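Local coordinates for hexokinase (Schistosoma mansoni, PDB 1BDG), which catalyses the ATP-dependent phosphorylation of glucose and other hexoses to hexose 6-phosphates, the entry step of glycolysis, at residues S50-P62 / P146-V158. Numbering follows the deposited sequence.
Sequences SIKMFPSYVTKTP and PCVQKGLTHATLV
Pro-146 sets its ring beside the phenyl group of Phe-54, the two side chains running the same way with CB of Pro-146 3.6 Å from CE2 of Phe-54. The carbonyl of Cys-147 lies over one face of that phenyl, its O 3.5 Å from CG of Phe-54; CB of Lys-52, from the same segment as Phe-54, lies over the opposite face, displaced toward the rim. With CG anti to the carbonyl carbon (chi1 -57°), the ring extends between them from a CB already directed at 146-158. Val-148 meets CE1 of Phe-54 with CG2, crossing at about a right angle. At Gln-149 one water joins the backbones, accepting from N of Gln-149 (2.7 Å) and donating to O of Pro-55 (2.8 Å). CB of Gln-149 lies 3.3 Å from O of Pro-55, and its CG packs on CA of Ser-56; a bend at chi2 carries the amide forward to Gly-151, whose O receives a weak hydrogen bond from NE2 (125°). Gly-151 packs over the face of Tyr-57, a CH-pi contact with CA 4.2 Å from the ring centroid and 27° off its normal. CD2 of Leu-152 reaches CG2 of Val-58. Val-158 closes on Phe-54 from the opposing direction, CG2 3.6 Å from CZ. Strands 147-150 and 154-157 thus form a small-subdomain beta-hairpin packed on residues 54-58, whose edge strand 54-55 joins the large-subdomain sheet; with Pro-146 touching glucose, this bridges the lobes beside the hexokinase cleft.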
# COMPACT_ATOMS: atom_id res chain seq x y z
N SER A 50 -8.49 -14.59 5.77
CA SER A 50 -8.30 -13.16 5.79
C SER A 50 -7.78 -12.66 4.45
O SER A 50 -8.08 -11.53 4.04
CB SER A 50 -7.39 -12.74 6.93
OG SER A 50 -6.16 -13.42 6.87
N ILE A 51 -7.03 -13.51 3.74
CA ILE A 51 -6.52 -13.10 2.44
C ILE A 51 -7.50 -13.46 1.33
O ILE A 51 -7.51 -14.58 0.82
CB ILE A 51 -5.10 -13.63 2.17
CG1 ILE A 51 -4.14 -13.01 3.18
CG2 ILE A 51 -4.68 -13.31 0.74
CD1 ILE A 51 -2.67 -13.28 2.93
N LYS A 52 -8.27 -12.44 0.93
CA LYS A 52 -9.33 -12.56 -0.08
C LYS A 52 -9.05 -13.01 -1.49
O LYS A 52 -9.96 -13.55 -2.13
CB LYS A 52 -10.14 -11.27 -0.12
CG LYS A 52 -10.83 -10.98 1.19
CD LYS A 52 -11.82 -12.07 1.52
CE LYS A 52 -11.88 -12.32 2.99
NZ LYS A 52 -12.67 -13.55 3.24
N MET A 53 -7.85 -12.73 -2.01
CA MET A 53 -7.43 -13.14 -3.35
C MET A 53 -8.42 -12.79 -4.45
O MET A 53 -8.69 -13.63 -5.32
CB MET A 53 -7.20 -14.66 -3.39
CG MET A 53 -6.26 -15.20 -2.34
SD MET A 53 -4.60 -14.65 -2.58
CE MET A 53 -3.99 -15.98 -3.41
N PHE A 54 -8.90 -11.55 -4.46
CA PHE A 54 -9.87 -11.13 -5.47
C PHE A 54 -9.33 -11.17 -6.90
O PHE A 54 -8.35 -10.48 -7.22
CB PHE A 54 -10.34 -9.69 -5.22
CG PHE A 54 -10.94 -9.46 -3.87
CD1 PHE A 54 -12.21 -9.92 -3.57
CD2 PHE A 54 -10.26 -8.71 -2.92
CE1 PHE A 54 -12.80 -9.63 -2.34
CE2 PHE A 54 -10.84 -8.42 -1.70
CZ PHE A 54 -12.11 -8.88 -1.41
N PRO A 55 -9.94 -12.00 -7.78
CA PRO A 55 -9.44 -12.02 -9.16
C PRO A 55 -9.80 -10.67 -9.76
O PRO A 55 -10.88 -10.14 -9.52
CB PRO A 55 -10.25 -13.15 -9.79
CG PRO A 55 -11.51 -13.15 -9.01
CD PRO A 55 -11.02 -12.97 -7.60
N SER A 56 -8.85 -10.08 -10.48
CA SER A 56 -9.04 -8.78 -11.11
C SER A 56 -9.61 -8.88 -12.54
O SER A 56 -9.95 -7.87 -13.15
CB SER A 56 -7.70 -8.07 -11.16
OG SER A 56 -6.84 -8.76 -12.05
N TYR A 57 -9.69 -10.10 -13.06
CA TYR A 57 -10.17 -10.35 -14.42
C TYR A 57 -9.26 -9.78 -15.51
O TYR A 57 -9.67 -9.64 -16.66
CB TYR A 57 -11.62 -9.92 -14.58
CG TYR A 57 -12.61 -10.93 -14.08
CD1 TYR A 57 -13.03 -10.93 -12.77
CD2 TYR A 57 -13.10 -11.92 -14.92
CE1 TYR A 57 -13.91 -11.88 -12.30
CE2 TYR A 57 -13.98 -12.88 -14.47
CZ TYR A 57 -14.39 -12.86 -13.15
OH TYR A 57 -15.26 -13.82 -12.68
N VAL A 58 -8.06 -9.37 -15.12
CA VAL A 58 -7.08 -8.91 -16.09
C VAL A 58 -6.34 -10.22 -16.33
O VAL A 58 -5.64 -10.71 -15.45
CB VAL A 58 -6.06 -7.92 -15.51
CG1 VAL A 58 -4.96 -7.67 -16.53
CG2 VAL A 58 -6.71 -6.62 -15.17
N THR A 59 -6.61 -10.84 -17.47
CA THR A 59 -5.96 -12.10 -17.77
C THR A 59 -4.62 -11.94 -18.51
O THR A 59 -3.60 -12.48 -18.07
CB THR A 59 -6.93 -13.03 -18.50
OG1 THR A 59 -7.49 -12.35 -19.63
CG2 THR A 59 -8.07 -13.41 -17.56
N LYS A 60 -4.59 -11.10 -19.54
CA LYS A 60 -3.37 -10.88 -20.32
C LYS A 60 -2.78 -9.46 -20.14
O LYS A 60 -3.44 -8.46 -20.46
CB LYS A 60 -3.63 -11.16 -21.80
N THR A 61 -1.53 -9.38 -19.69
CA THR A 61 -0.85 -8.09 -19.48
C THR A 61 -0.50 -7.36 -20.78
O THR A 61 -0.06 -7.97 -21.75
CB THR A 61 0.44 -8.25 -18.67
OG1 THR A 61 1.23 -9.31 -19.23
CG2 THR A 61 0.13 -8.55 -17.19
N PRO A 62 -0.66 -6.03 -20.78
CA PRO A 62 -0.37 -5.20 -21.94
C PRO A 62 1.00 -5.44 -22.56
O PRO A 62 2.03 -5.38 -21.89
CB PRO A 62 -0.53 -3.79 -21.38
CG PRO A 62 -1.69 -3.97 -20.41
CD PRO A 62 -1.23 -5.22 -19.69
N PRO A 146 -10.15 -2.98 -1.88
CA PRO A 146 -10.63 -4.33 -2.18
C PRO A 146 -11.99 -4.24 -2.82
O PRO A 146 -12.90 -3.63 -2.28
CB PRO A 146 -10.73 -4.97 -0.80
CG PRO A 146 -11.10 -3.82 0.06
CD PRO A 146 -10.18 -2.74 -0.43
N CYS A 147 -12.10 -4.82 -4.01
CA CYS A 147 -13.35 -4.85 -4.78
C CYS A 147 -13.53 -6.24 -5.35
O CYS A 147 -12.55 -6.93 -5.65
CB CYS A 147 -13.30 -3.86 -5.96
SG CYS A 147 -13.15 -2.11 -5.57
N VAL A 148 -14.77 -6.66 -5.49
CA VAL A 148 -15.11 -7.96 -6.09
C VAL A 148 -15.30 -7.64 -7.57
O VAL A 148 -16.29 -7.01 -7.96
CB VAL A 148 -16.43 -8.49 -5.54
CG1 VAL A 148 -16.86 -9.71 -6.29
CG2 VAL A 148 -16.32 -8.75 -4.07
N GLN A 149 -14.33 -8.00 -8.40
CA GLN A 149 -14.40 -7.73 -9.82
C GLN A 149 -15.33 -8.68 -10.53
O GLN A 149 -15.21 -9.90 -10.37
CB GLN A 149 -13.01 -7.87 -10.47
CG GLN A 149 -11.98 -6.82 -10.04
CD GLN A 149 -12.32 -5.42 -10.53
OE1 GLN A 149 -12.21 -4.46 -9.79
NE2 GLN A 149 -12.75 -5.31 -11.78
N LYS A 150 -16.28 -8.12 -11.27
CA LYS A 150 -17.21 -8.92 -12.08
C LYS A 150 -16.81 -8.39 -13.45
O LYS A 150 -17.48 -7.54 -14.02
CB LYS A 150 -18.66 -8.56 -11.79
CG LYS A 150 -19.56 -9.75 -11.44
CD LYS A 150 -20.85 -9.76 -12.26
CE LYS A 150 -21.76 -8.58 -11.93
NZ LYS A 150 -23.05 -8.65 -12.69
N GLY A 151 -15.67 -8.85 -13.95
CA GLY A 151 -15.18 -8.35 -15.21
C GLY A 151 -14.49 -7.06 -14.83
O GLY A 151 -14.61 -6.61 -13.68
N LEU A 152 -13.75 -6.46 -15.76
CA LEU A 152 -13.03 -5.21 -15.50
C LEU A 152 -13.90 -3.97 -15.26
O LEU A 152 -13.57 -3.13 -14.43
CB LEU A 152 -12.04 -4.91 -16.62
CG LEU A 152 -10.74 -5.71 -16.64
CD1 LEU A 152 -9.92 -5.26 -17.81
CD2 LEU A 152 -9.95 -5.50 -15.34
N THR A 153 -15.03 -3.87 -15.95
CA THR A 153 -15.88 -2.70 -15.79
C THR A 153 -16.76 -2.60 -14.55
O THR A 153 -17.07 -1.50 -14.11
CB THR A 153 -16.79 -2.50 -17.01
OG1 THR A 153 -17.83 -3.48 -17.01
CG2 THR A 153 -15.97 -2.61 -18.29
N HIS A 154 -17.19 -3.72 -14.01
CA HIS A 154 -18.06 -3.75 -12.85
C HIS A 154 -17.25 -4.14 -11.62
O HIS A 154 -16.90 -5.31 -11.46
CB HIS A 154 -19.16 -4.80 -13.08
CG HIS A 154 -20.28 -4.75 -12.09
ND1 HIS A 154 -20.09 -4.91 -10.73
CD2 HIS A 154 -21.61 -4.54 -12.25
CE1 HIS A 154 -21.24 -4.79 -10.10
NE2 HIS A 154 -22.18 -4.56 -11.01
N ALA A 155 -16.99 -3.18 -10.73
CA ALA A 155 -16.21 -3.45 -9.53
C ALA A 155 -17.02 -3.05 -8.31
O ALA A 155 -17.62 -1.97 -8.31
CB ALA A 155 -14.92 -2.70 -9.56
N THR A 156 -17.06 -3.90 -7.29
CA THR A 156 -17.82 -3.61 -6.08
C THR A 156 -16.90 -3.44 -4.86
O THR A 156 -16.04 -4.28 -4.60
CB THR A 156 -18.91 -4.70 -5.82
OG1 THR A 156 -19.82 -4.75 -6.94
CG2 THR A 156 -19.72 -4.39 -4.58
N LEU A 157 -17.03 -2.33 -4.15
CA LEU A 157 -16.22 -2.07 -2.97
C LEU A 157 -16.62 -3.11 -1.93
O LEU A 157 -17.80 -3.41 -1.77
CB LEU A 157 -16.48 -0.66 -2.41
CG LEU A 157 -15.64 -0.25 -1.19
CD1 LEU A 157 -14.15 -0.15 -1.55
CD2 LEU A 157 -16.10 1.08 -0.63
N VAL A 158 -15.62 -3.73 -1.31
CA VAL A 158 -15.87 -4.71 -0.26
C VAL A 158 -15.82 -3.92 1.05
O VAL A 158 -16.69 -4.06 1.91
CB VAL A 158 -14.82 -5.81 -0.24
CG1 VAL A 158 -15.10 -6.78 0.89
CG2 VAL A 158 -14.82 -6.54 -1.55
O HOH W 1 -13.13 -10.33 -7.89